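Side-chain contacts in putative lipase (PDB 3BZW), which probably hydrolyses ester bonds as a GDSL-like member of the SGNH hydrolases, perhaps acting on lysophospholipids: residues A[39-44]-A[240-245]; A[141-146]-A[200-205]; A[149-154]-A[163-168]; A[189-192]-A[197-200]. One frame throughout, in Å; residues are numbered along the deposited sequence.

Contact 1: residues A[39-44]-A[240-245]; sequences PNCYGD and RLHPDT. With ACT (acetate ion), chain G.
Y42 and H242 both grip one carboxylate oxygen, OD2 of D239: the tyrosine hydroxyl and ND1 of the histidine each hydrogen-bond to it. The two side chains cross at about a right angle, Y42 CE2 coming to 4.1 Å from H242 ND1. The other ring nitrogen is also engaged: H242 NE2 donates an almost straight bond (168°) to O of the acetate, 2.9 Å away. With its SG anti to the backbone N (chi1 -170°), C41 lays the sulfur over one ring face, 4.4 Å from the centroid, while CD2 of L241 lies over the opposite face, offset toward the rim as the sulfur is. A slim, polarisable thiol suits this place. Replacing H242 by an alanine is likely to leave D239 and the acetate each short of a partner, and the C41 sulfur without the ring it lies on. The acetate, probably from the crystallisation liquor, also accepts from S35 N, G68 N and N99 ND2, consistent with the oxyanion hole of SGNH hydrolases; by family likeness S35 is probably the nucleophile, with H242 and D239 as its partners. Residues 39-44 lie between strand 28-33 and helix 49-57; D244 is the N-cap of helix 245-258.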
loop_
_atom_site.group_PDB
_atom_site.type_symbol
_atom_site.label_atom_id
_atom_site.label_comp_id
_atom_site.label_asym_id
_atom_site.label_seq_id
_atom_site.Cartn_x
_atom_site.Cartn_y
_atom_site.Cartn_z
ATOM N N PRO A 39 -39.252 -7.666 -25.599
ATOM C CA PRO A 39 -39.598 -7.249 -26.964
ATOM C C PRO A 39 -40.488 -6.005 -26.962
ATOM O O PRO A 39 -40.505 -5.241 -27.926
ATOM C CB PRO A 39 -40.339 -8.468 -27.521
ATOM C CG PRO A 39 -39.742 -9.611 -26.754
ATOM C CD PRO A 39 -39.664 -9.060 -25.357
ATOM N N ASN A 40 -41.219 -5.813 -25.868
ATOM C CA ASN A 40 -42.146 -4.691 -25.728
ATOM C C ASN A 40 -41.535 -3.342 -25.357
ATOM O O ASN A 40 -42.246 -2.337 -25.319
ATOM C CB ASN A 40 -43.215 -5.035 -24.689
ATOM C CG ASN A 40 -44.128 -6.151 -25.138
ATOM O OD1 ASN A 40 -44.817 -6.766 -24.324
ATOM N ND2 ASN A 40 -44.148 -6.416 -26.438
ATOM N N CYS A 41 -40.235 -3.309 -25.075
ATOM C CA CYS A 41 -39.590 -2.054 -24.692
ATOM C C CYS A 41 -39.720 -1.030 -25.818
ATOM O O CYS A 41 -39.031 -1.126 -26.831
ATOM C CB CYS A 41 -38.114 -2.287 -24.366
ATOM S SG CYS A 41 -37.305 -0.850 -23.621
ATOM N N TYR A 42 -40.603 -0.051 -25.626
ATOM C CA TYR A 42 -40.869 0.988 -26.624
ATOM C C TYR A 42 -41.399 0.365 -27.918
ATOM O O TYR A 42 -41.251 0.923 -29.008
ATOM C CB TYR A 42 -39.609 1.817 -26.889
ATOM C CG TYR A 42 -39.283 2.777 -25.761
ATOM C CD1 TYR A 42 -40.098 3.881 -25.499
ATOM C CD2 TYR A 42 -38.183 2.561 -24.935
ATOM C CE1 TYR A 42 -39.822 4.749 -24.434
ATOM C CE2 TYR A 42 -37.899 3.419 -23.869
ATOM C CZ TYR A 42 -38.719 4.508 -23.623
ATOM O OH TYR A 42 -38.437 5.346 -22.565
ATOM N N GLY A 43 -42.029 -0.798 -27.775
ATOM C CA GLY A 43 -42.593 -1.500 -28.913
ATOM C C GLY A 43 -41.627 -1.721 -30.058
ATOM O O GLY A 43 -40.504 -2.187 -29.861
ATOM N N ASP A 44 -42.068 -1.380 -31.262
ATOM C CA ASP A 44 -41.246 -1.547 -32.451
ATOM C C ASP A 44 -40.264 -0.405 -32.674
ATOM O O ASP A 44 -39.594 -0.357 -33.704
ATOM C CB ASP A 44 -42.129 -1.701 -33.690
ATOM C CG ASP A 44 -43.047 -2.904 -33.605
ATOM O OD1 ASP A 44 -42.582 -3.978 -33.165
ATOM O OD2 ASP A 44 -44.229 -2.778 -33.986
ATOM N N ARG A 240 -32.067 7.660 -20.219
ATOM C CA ARG A 240 -30.662 7.375 -20.474
ATOM C C ARG A 240 -30.341 6.024 -19.841
ATOM O O ARG A 240 -29.197 5.753 -19.469
ATOM C CB ARG A 240 -29.781 8.476 -19.872
ATOM C CG ARG A 240 -30.113 9.864 -20.394
ATOM C CD ARG A 240 -29.142 10.914 -19.881
ATOM N NE ARG A 240 -29.606 12.260 -20.208
ATOM C CZ ARG A 240 -28.954 13.373 -19.894
ATOM N NH1 ARG A 240 -27.799 13.306 -19.243
ATOM N NH2 ARG A 240 -29.463 14.554 -20.225
ATOM N N LEU A 241 -31.374 5.190 -19.726
ATOM C CA LEU A 241 -31.258 3.850 -19.148
ATOM C C LEU A 241 -31.394 2.777 -20.228
ATOM O O LEU A 241 -30.557 1.882 -20.339
ATOM C CB LEU A 241 -32.342 3.636 -18.080
ATOM C CG LEU A 241 -32.621 2.203 -17.597
ATOM C CD1 LEU A 241 -31.391 1.641 -16.882
ATOM C CD2 LEU A 241 -33.826 2.201 -16.659
ATOM N N HIS A 242 -32.450 2.871 -21.029
ATOM C CA HIS A 242 -32.674 1.888 -22.082
ATOM C C HIS A 242 -31.987 2.235 -23.399
ATOM O O HIS A 242 -32.152 3.333 -23.935
ATOM C CB HIS A 242 -34.173 1.707 -22.334
ATOM C CG HIS A 242 -34.958 1.375 -21.103
ATOM N ND1 HIS A 242 -35.865 2.247 -20.541
ATOM C CD2 HIS A 242 -34.987 0.257 -20.340
ATOM C CE1 HIS A 242 -36.424 1.679 -19.487
ATOM N NE2 HIS A 242 -35.909 0.471 -19.343
ATOM N N PRO A 243 -31.195 1.297 -23.934
ATOM C CA PRO A 243 -30.497 1.527 -25.199
ATOM C C PRO A 243 -31.502 1.653 -26.348
ATOM O O PRO A 243 -32.595 1.070 -26.295
ATOM C CB PRO A 243 -29.640 0.272 -25.349
ATOM C CG PRO A 243 -29.374 -0.134 -23.931
ATOM C CD PRO A 243 -30.722 0.059 -23.291
ATOM N N ASP A 244 -31.152 2.426 -27.371
ATOM C CA ASP A 244 -32.030 2.532 -28.527
ATOM C C ASP A 244 -31.544 1.450 -29.483
ATOM O O ASP A 244 -30.660 0.666 -29.128
ATOM C CB ASP A 244 -31.957 3.917 -29.188
ATOM C CG ASP A 244 -30.543 4.351 -29.521
ATOM O OD1 ASP A 244 -29.625 3.504 -29.574
ATOM O OD2 ASP A 244 -30.354 5.569 -29.753
ATOM N N THR A 245 -32.113 1.396 -30.681
ATOM C CA THR A 245 -31.712 0.384 -31.647
ATOM C C THR A 245 -30.206 0.416 -31.904
ATOM O O THR A 245 -29.560 -0.636 -31.963
ATOM C CB THR A 245 -32.487 0.560 -32.975
ATOM O OG1 THR A 245 -33.855 0.177 -32.772
ATOM C CG2 THR A 245 -31.876 -0.298 -34.077
HETATM C C ACT G . -35.848 -2.204 -16.948
HETATM O O ACT G . -36.450 -1.149 -17.045
HETATM O OXT ACT G . -36.463 -3.236 -16.740
HETATM C CH3 ACT G . -34.349 -2.236 -17.103
#

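Contact 2: residues A[141-146]-A[200-205]; sequences DTYRGR and QAIKEA. With SO4 (sulfate ion), chain L.
Y143 and R144 leave neighbouring positions of one helix turned differently, and their first torsions decide what each meets. In Y143, CG stands anti to the backbone N (chi1 -169°), which sets the ring edge against A201; in R144, CG is anti to the carbonyl carbon (chi1 -78°) and the extended chain carries the guanidinium out to the side of E204. The tyrosine meets A201 at its edge, CE2 lying 3.6 Å from the methyl CB, a close approach that suits the small alanine. Its OH presses on I202 CD1 at 3.3 Å and hydrogen-bonds to the backbone O of Y198, so the buried hydroxyl is satisfied. R144 and E204 are linked through water: NH2 gives to it at 2.6 Å, and the water gives to E204 OE1 at 2.5 Å. In its own plane the guanidinium also meets a sulfate, NH1 to O4 at 3.0 Å and NH2 to O2 at 2.7 Å; T130 of a third subunit holds the same ion. A leucine in place of R144 would probably leave the sulfate without these two donors and E204 without its water-bridged positive mate. The first helix starts at the N-cap T142, whose OG1 accepts from G145 N. The pair belongs to the helical layer beside the parallel sheet, as expected of the alpha/beta/alpha sandwich of SGNH hydrolases.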
loop_
_atom_site.group_PDB
_atom_site.type_symbol
_atom_site.label_atom_id
_atom_site.label_comp_id
_atom_site.label_asym_id
_atom_site.label_seq_id
_atom_site.Cartn_x
_atom_site.Cartn_y
_atom_site.Cartn_z
ATOM N N ASP A 141 -34.437 -12.022 -0.242
ATOM C CA ASP A 141 -34.307 -10.746 0.454
ATOM C C ASP A 141 -33.061 -9.974 0.036
ATOM O O ASP A 141 -32.991 -8.764 0.222
ATOM C CB ASP A 141 -34.253 -10.947 1.973
ATOM C CG ASP A 141 -35.474 -11.665 2.521
ATOM O OD1 ASP A 141 -36.594 -11.412 2.032
ATOM O OD2 ASP A 141 -35.308 -12.471 3.462
ATOM N N THR A 142 -32.076 -10.670 -0.522
ATOM C CA THR A 142 -30.841 -10.008 -0.925
ATOM C C THR A 142 -30.433 -10.341 -2.354
ATOM O O THR A 142 -30.899 -11.322 -2.932
ATOM C CB THR A 142 -29.682 -10.393 0.010
ATOM O OG1 THR A 142 -29.313 -11.754 -0.229
ATOM C CG2 THR A 142 -30.104 -10.242 1.469
ATOM N N TYR A 143 -29.552 -9.516 -2.912
ATOM C CA TYR A 143 -29.080 -9.697 -4.278
ATOM C C TYR A 143 -28.245 -10.972 -4.412
ATOM O O TYR A 143 -28.459 -11.769 -5.329
ATOM C CB TYR A 143 -28.252 -8.481 -4.692
ATOM C CG TYR A 143 -27.921 -8.414 -6.167
ATOM C CD1 TYR A 143 -28.934 -8.340 -7.128
ATOM C CD2 TYR A 143 -26.599 -8.376 -6.601
ATOM C CE1 TYR A 143 -28.635 -8.221 -8.483
ATOM C CE2 TYR A 143 -26.289 -8.261 -7.954
ATOM C CZ TYR A 143 -27.311 -8.179 -8.887
ATOM O OH TYR A 143 -27.007 -8.022 -10.217
ATOM N N ARG A 144 -27.294 -11.163 -3.503
ATOM C CA ARG A 144 -26.451 -12.353 -3.537
ATOM C C ARG A 144 -27.321 -13.585 -3.320
ATOM O O ARG A 144 -27.087 -14.640 -3.914
ATOM C CB ARG A 144 -25.360 -12.263 -2.466
ATOM C CG ARG A 144 -24.207 -11.343 -2.862
ATOM C CD ARG A 144 -23.311 -11.014 -1.681
ATOM N NE ARG A 144 -22.092 -10.327 -2.105
ATOM C CZ ARG A 144 -21.257 -9.706 -1.281
ATOM N NH1 ARG A 144 -21.505 -9.675 0.020
ATOM N NH2 ARG A 144 -20.162 -9.125 -1.755
ATOM N N GLY A 145 -28.334 -13.439 -2.470
ATOM C CA GLY A 145 -29.240 -14.545 -2.209
ATOM C C GLY A 145 -30.013 -14.903 -3.464
ATOM O O GLY A 145 -30.228 -16.078 -3.762
ATOM N N ARG A 146 -30.433 -13.882 -4.207
ATOM C CA ARG A 146 -31.186 -14.093 -5.440
ATOM C C ARG A 146 -30.324 -14.759 -6.506
ATOM O O ARG A 146 -30.809 -15.576 -7.290
ATOM C CB ARG A 146 -31.716 -12.757 -5.970
ATOM C CG ARG A 146 -32.757 -12.117 -5.072
ATOM C CD ARG A 146 -33.215 -10.779 -5.630
ATOM N NE ARG A 146 -34.301 -10.212 -4.836
ATOM C CZ ARG A 146 -35.026 -9.164 -5.210
ATOM N NH1 ARG A 146 -34.779 -8.570 -6.370
ATOM N NH2 ARG A 146 -36.000 -8.714 -4.428
ATOM N N GLN A 200 -20.439 -6.186 -9.886
ATOM C CA GLN A 200 -19.408 -7.049 -9.320
ATOM C C GLN A 200 -19.908 -8.384 -8.777
ATOM O O GLN A 200 -19.226 -9.400 -8.914
ATOM C CB GLN A 200 -18.632 -6.294 -8.241
ATOM C CG GLN A 200 -17.832 -5.097 -8.779
ATOM C CD GLN A 200 -16.889 -5.469 -9.916
ATOM O OE1 GLN A 200 -16.131 -6.436 -9.820
ATOM N NE2 GLN A 200 -16.925 -4.692 -10.999
ATOM N N ALA A 201 -21.092 -8.395 -8.170
ATOM C CA ALA A 201 -21.645 -9.634 -7.621
ATOM C C ALA A 201 -21.827 -10.670 -8.729
ATOM O O ALA A 201 -21.609 -11.865 -8.522
ATOM C CB ALA A 201 -22.981 -9.361 -6.937
ATOM N N ILE A 202 -22.239 -10.216 -9.907
ATOM C CA ILE A 202 -22.424 -11.132 -11.019
ATOM C C ILE A 202 -21.060 -11.670 -11.456
ATOM O O ILE A 202 -20.894 -12.876 -11.663
ATOM C CB ILE A 202 -23.138 -10.437 -12.197
ATOM C CG1 ILE A 202 -24.580 -10.101 -11.795
ATOM C CG2 ILE A 202 -23.144 -11.349 -13.418
ATOM C CD1 ILE A 202 -25.328 -9.253 -12.814
ATOM N N LYS A 203 -20.074 -10.786 -11.574
ATOM C CA LYS A 203 -18.737 -11.220 -11.980
ATOM C C LYS A 203 -18.187 -12.259 -11.005
ATOM O O LYS A 203 -17.592 -13.257 -11.416
ATOM C CB LYS A 203 -17.780 -10.027 -12.050
ATOM C CG LYS A 203 -18.182 -8.978 -13.077
ATOM C CD LYS A 203 -17.147 -7.868 -13.207
ATOM C CE LYS A 203 -15.851 -8.386 -13.811
ATOM N NZ LYS A 203 -14.908 -7.281 -14.127
ATOM N N GLU A 204 -18.388 -12.017 -9.713
ATOM C CA GLU A 204 -17.911 -12.929 -8.673
ATOM C C GLU A 204 -18.602 -14.285 -8.717
ATOM O O GLU A 204 -18.014 -15.305 -8.348
ATOM C CB GLU A 204 -18.120 -12.297 -7.299
ATOM C CG GLU A 204 -17.139 -11.181 -6.995
ATOM C CD GLU A 204 -17.663 -10.209 -5.962
ATOM O OE1 GLU A 204 -18.418 -10.639 -5.066
ATOM O OE2 GLU A 204 -17.309 -9.015 -6.042
ATOM N N ALA A 205 -19.854 -14.297 -9.159
ATOM C CA ALA A 205 -20.613 -15.542 -9.236
ATOM C C ALA A 205 -19.960 -16.549 -10.181
ATOM O O ALA A 205 -20.164 -17.754 -10.044
ATOM C CB ALA A 205 -22.051 -15.257 -9.677
HETATM S S SO4 L . -18.127 -8.135 1.029
HETATM O O1 SO4 L . -17.307 -6.948 1.361
HETATM O O2 SO4 L . -17.953 -8.449 -0.403
HETATM O O3 SO4 L . -17.683 -9.291 1.834
HETATM O O4 SO4 L . -19.548 -7.853 1.310
HETATM O O HOH W 1 -20.480 -9.471 -4.343
#

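Contact 3: residues A[149-154]-A[163-168]; sequences IGITQL and IVLLTP
Apolar contact between side chains carries most of this interface, in two separate pairings. Nearer the carboxy-terminal end of the strand, I151 and L165 cross at about a right angle and meet methyl to methyl, CD1 to CD1 at 3.9 Å. I151 reaches there because CG1 is anti to the carbonyl carbon (chi1 -65°) and the chain stays extended to CD1, bringing its end nearer the strand than the direction of its CB alone would do. Further back, I163 sends CD1 to L154, 4.1 Å from its CB. Branched and long aliphatic groups suit this buried site, since they fill the angle between a helix and a sheet without a polar atom to satisfy.

A second kind of contact sets a side chain against backbone: the same I163 CD1 lies 3.5 Å from L154 O, so the isoleucine packs on the helix's main chain as well as on its side chain.

The pairings join helix 143-157 to strand 162-166, the returning limb of a beta-alpha-beta crossover from strand 91-95 in the parallel sheet of the SGNH fold. I163 and L165, two apart along the strand, both point to the helix, whereas V164 between them packs on L262.

Main-chain hydrogen bonds keep the two elements in shape. In the helix, L154 N bonds to G150 O at 2.9 Å. In the strand, V164 bonds to I92 and V94 on one neighbouring strand, and L165 to P212 and I214 on the other side. Around the apolar pairs, W209 of helix 195-210 touches I151, and V94 touches both L154 and L165.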
loop_
_atom_site.group_PDB
_atom_site.type_symbol
_atom_site.label_atom_id
_atom_site.label_comp_id
_atom_site.label_asym_id
_atom_site.label_seq_id
_atom_site.Cartn_x
_atom_site.Cartn_y
_atom_site.Cartn_z
ATOM N N ILE A 149 -30.012 -18.468 -5.592
ATOM C CA ILE A 149 -31.246 -19.165 -5.955
ATOM C C ILE A 149 -31.365 -19.295 -7.478
ATOM O O ILE A 149 -31.703 -20.362 -8.001
ATOM C CB ILE A 149 -32.492 -18.406 -5.440
ATOM C CG1 ILE A 149 -32.537 -18.449 -3.911
ATOM C CG2 ILE A 149 -33.757 -19.008 -6.049
ATOM C CD1 ILE A 149 -33.595 -17.544 -3.289
ATOM N N GLY A 150 -31.081 -18.201 -8.179
ATOM C CA GLY A 150 -31.174 -18.194 -9.630
ATOM C C GLY A 150 -30.238 -19.140 -10.361
ATOM O O GLY A 150 -30.664 -19.885 -11.247
ATOM N N ILE A 151 -28.957 -19.114 -10.010
ATOM C CA ILE A 151 -28.004 -19.995 -10.665
ATOM C C ILE A 151 -28.286 -21.455 -10.306
ATOM O O ILE A 151 -28.101 -22.350 -11.130
ATOM C CB ILE A 151 -26.550 -19.608 -10.311
ATOM C CG1 ILE A 151 -26.249 -18.208 -10.871
ATOM C CG2 ILE A 151 -25.574 -20.613 -10.907
ATOM C CD1 ILE A 151 -24.837 -17.710 -10.614
ATOM N N THR A 152 -28.749 -21.694 -9.082
ATOM C CA THR A 152 -29.079 -23.050 -8.659
ATOM C C THR A 152 -30.172 -23.618 -9.564
ATOM O O THR A 152 -30.043 -24.722 -10.100
ATOM C CB THR A 152 -29.576 -23.069 -7.197
ATOM O OG1 THR A 152 -28.471 -22.826 -6.319
ATOM C CG2 THR A 152 -30.214 -24.415 -6.856
ATOM N N GLN A 153 -31.243 -22.849 -9.739
ATOM C CA GLN A 153 -32.365 -23.268 -10.572
ATOM C C GLN A 153 -31.964 -23.405 -12.039
ATOM O O GLN A 153 -32.420 -24.316 -12.730
ATOM C CB GLN A 153 -33.524 -22.280 -10.424
ATOM C CG GLN A 153 -34.104 -22.258 -9.014
ATOM C CD GLN A 153 -34.621 -23.625 -8.584
ATOM O OE1 GLN A 153 -34.534 -23.996 -7.411
ATOM N NE2 GLN A 153 -35.167 -24.374 -9.532
ATOM N N LEU A 154 -31.112 -22.505 -12.519
ATOM C CA LEU A 154 -30.663 -22.585 -13.906
ATOM C C LEU A 154 -29.905 -23.890 -14.141
ATOM O O LEU A 154 -30.118 -24.569 -15.147
ATOM C CB LEU A 154 -29.762 -21.391 -14.249
ATOM C CG LEU A 154 -30.483 -20.067 -14.529
ATOM C CD1 LEU A 154 -29.497 -18.907 -14.493
ATOM C CD2 LEU A 154 -31.173 -20.153 -15.887
ATOM N N ILE A 163 -24.816 -21.981 -20.211
ATOM C CA ILE A 163 -25.541 -20.880 -19.577
ATOM C C ILE A 163 -24.546 -19.765 -19.267
ATOM O O ILE A 163 -23.548 -19.986 -18.578
ATOM C CB ILE A 163 -26.219 -21.334 -18.266
ATOM C CG1 ILE A 163 -27.055 -22.594 -18.516
ATOM C CG2 ILE A 163 -27.110 -20.220 -17.734
ATOM C CD1 ILE A 163 -27.641 -23.202 -17.248
ATOM N N VAL A 164 -24.823 -18.565 -19.768
ATOM C CA VAL A 164 -23.908 -17.443 -19.579
ATOM C C VAL A 164 -24.575 -16.231 -18.935
ATOM O O VAL A 164 -25.717 -15.898 -19.258
ATOM C CB VAL A 164 -23.318 -17.015 -20.938
ATOM C CG1 VAL A 164 -22.150 -16.056 -20.728
ATOM C CG2 VAL A 164 -22.888 -18.246 -21.725
ATOM N N LEU A 165 -23.855 -15.575 -18.026
ATOM C CA LEU A 165 -24.374 -14.389 -17.352
ATOM C C LEU A 165 -23.772 -13.132 -17.970
ATOM O O LEU A 165 -22.594 -13.110 -18.318
ATOM C CB LEU A 165 -24.016 -14.407 -15.865
ATOM C CG LEU A 165 -24.394 -15.639 -15.045
ATOM C CD1 LEU A 165 -24.055 -15.385 -13.582
ATOM C CD2 LEU A 165 -25.877 -15.931 -15.215
ATOM N N LEU A 166 -24.586 -12.090 -18.098
ATOM C CA LEU A 166 -24.119 -10.820 -18.643
ATOM C C LEU A 166 -24.280 -9.768 -17.550
ATOM O O LEU A 166 -25.322 -9.700 -16.896
ATOM C CB LEU A 166 -24.952 -10.408 -19.862
ATOM C CG LEU A 166 -25.083 -11.382 -21.036
ATOM C CD1 LEU A 166 -25.899 -10.719 -22.144
ATOM C CD2 LEU A 166 -23.714 -11.776 -21.547
ATOM N N THR A 167 -23.251 -8.952 -17.349
ATOM C CA THR A 167 -23.324 -7.907 -16.340
ATOM C C THR A 167 -24.163 -6.739 -16.857
ATOM O O THR A 167 -24.208 -6.471 -18.059
ATOM C CB THR A 167 -21.920 -7.377 -15.952
ATOM O OG1 THR A 167 -21.185 -7.031 -17.132
ATOM C CG2 THR A 167 -21.152 -8.432 -15.160
ATOM N N PRO A 168 -24.846 -6.033 -15.946
ATOM C CA PRO A 168 -25.695 -4.885 -16.283
ATOM C C PRO A 168 -24.897 -3.768 -16.959
ATOM O O PRO A 168 -23.704 -3.598 -16.694
ATOM C CB PRO A 168 -26.246 -4.453 -14.925
ATOM C CG PRO A 168 -26.258 -5.737 -14.132
ATOM C CD PRO A 168 -24.932 -6.352 -14.512
#

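Contact 4: residues A[189-192]-A[197-200]; sequences NGCG and AYVQ
N189 and Y198 form the tight part of this contact, the amide and the phenol coming from opposite directions. ND2 of N189 donates to Y198 OH at 3.0 Å with an N-H...O angle of 147°; the oxygen lies almost in the amide plane, while the amide and ring planes stand 73° apart. The same ND2 is 3.5 Å from Y198 CE2, approaching the ring obliquely. Both polar ends have second partners: ND2 gives to the backbone O of Y101, and the phenol bonds to the backbone O of V105. The buried amide nitrogen therefore spends its two N-H groups on two oxygens, a task suited to asparagine. Its CG sits between the backbone N and the carbonyl carbon (chi1 56°), the crowded position, which turns OD1 back over its own chain. There OD1 accepts from C191 N at 3.0 Å, the donor lying above the carbonyl plane, to form an Asx turn; E193 N binds the same oxygen.

The looser side is the far edge of the turn. C191 adds only its sulfur, SG lying 3.5 Å from Y198 OH, and covers little surface. G190 is exposed. The type I turn is closed by a weak bond, G192 N to N189 O at 3.3 Å; G192 has a positive phi, which glycine, without a side chain, tolerates.

The turn lies in the loop between strand 180-182 and helix 195-210; Y198 stands near the start of that helix. Y101 comes from helix 98-102, the Y198 ring meets that of Y143 of helix 143-157 edge-to-face, and N207 of a second subunit packs on V199 and Q200.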
loop_
_atom_site.group_PDB
_atom_site.type_symbol
_atom_site.label_atom_id
_atom_site.label_comp_id
_atom_site.label_asym_id
_atom_site.label_seq_id
_atom_site.Cartn_x
_atom_site.Cartn_y
_atom_site.Cartn_z
ATOM N N ASN A 189 -28.024 3.968 -4.408
ATOM C CA ASN A 189 -29.461 3.743 -4.377
ATOM C C ASN A 189 -29.950 3.930 -2.945
ATOM O O ASN A 189 -29.234 4.474 -2.103
ATOM C CB ASN A 189 -29.817 2.333 -4.864
ATOM C CG ASN A 189 -29.114 1.245 -4.080
ATOM O OD1 ASN A 189 -28.611 1.477 -2.980
ATOM N ND2 ASN A 189 -29.090 0.044 -4.638
ATOM N N GLY A 190 -31.164 3.456 -2.679
ATOM C CA GLY A 190 -31.759 3.586 -1.362
ATOM C C GLY A 190 -31.123 2.793 -0.235
ATOM O O GLY A 190 -31.423 3.047 0.933
ATOM N N CYS A 191 -30.269 1.823 -0.553
ATOM C CA CYS A 191 -29.631 1.066 0.514
ATOM C C CYS A 191 -28.126 1.308 0.577
ATOM O O CYS A 191 -27.371 0.475 1.069
ATOM C CB CYS A 191 -29.963 -0.440 0.421
ATOM S SG CYS A 191 -29.521 -1.326 -1.087
ATOM N N GLY A 192 -27.713 2.471 0.079
ATOM C CA GLY A 192 -26.316 2.874 0.118
ATOM C C GLY A 192 -25.334 2.145 -0.774
ATOM O O GLY A 192 -24.165 2.003 -0.422
ATOM N N ALA A 197 -21.761 -2.478 -7.125
ATOM C CA ALA A 197 -21.985 -3.665 -6.307
ATOM C C ALA A 197 -22.801 -4.730 -7.027
ATOM O O ALA A 197 -22.563 -5.925 -6.855
ATOM C CB ALA A 197 -22.680 -3.274 -5.009
ATOM N N TYR A 198 -23.758 -4.291 -7.836
ATOM C CA TYR A 198 -24.622 -5.211 -8.558
ATOM C C TYR A 198 -23.932 -5.793 -9.784
ATOM O O TYR A 198 -24.276 -6.874 -10.237
ATOM C CB TYR A 198 -25.923 -4.493 -8.925
ATOM C CG TYR A 198 -26.646 -3.995 -7.694
ATOM C CD1 TYR A 198 -27.615 -4.782 -7.057
ATOM C CD2 TYR A 198 -26.289 -2.783 -7.100
ATOM C CE1 TYR A 198 -28.200 -4.374 -5.854
ATOM C CE2 TYR A 198 -26.867 -2.367 -5.900
ATOM C CZ TYR A 198 -27.815 -3.167 -5.281
ATOM O OH TYR A 198 -28.353 -2.771 -4.078
ATOM N N VAL A 199 -22.945 -5.073 -10.304
ATOM C CA VAL A 199 -22.177 -5.536 -11.450
ATOM C C VAL A 199 -21.148 -6.556 -10.946
ATOM O O VAL A 199 -21.016 -7.657 -11.487
ATOM C CB VAL A 199 -21.438 -4.350 -12.123
ATOM C CG1 VAL A 199 -20.460 -4.859 -13.166
ATOM C CG2 VAL A 199 -22.451 -3.411 -12.763
ATOM N N GLN A 200 -20.439 -6.186 -9.886
ATOM C CA GLN A 200 -19.408 -7.049 -9.320
ATOM C C GLN A 200 -19.908 -8.384 -8.777
ATOM O O GLN A 200 -19.226 -9.400 -8.914
ATOM C CB GLN A 200 -18.632 -6.294 -8.241
ATOM C CG GLN A 200 -17.832 -5.097 -8.779
ATOM C CD GLN A 200 -16.889 -5.469 -9.916
ATOM O OE1 GLN A 200 -16.131 -6.436 -9.820
ATOM N NE2 GLN A 200 -16.925 -4.692 -10.999
#

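How the contacts relate
Contact 1 closes the longest loop, and the other three are nested within it. Contact 3 lies inside the span of contact 2 and precedes contact 4 along the chain. Contacts 2 and 3 share helix 143-157, contacts 2 and 4 share helix 195-210 and residue Q200, and the centres within each of these pairs are about 10 Å apart. A205 CB and I151 CD1, 3.8 Å apart, join contacts 2 and 3. Contact 3 ties helix 143-157 to the sheet, contact 2 ties that helix to helix 195-210, and contact 4 ties the latter to the turn before it. Contact 1, its centre 23 to 26 Å from the others, touches none and contributes to the probable active site.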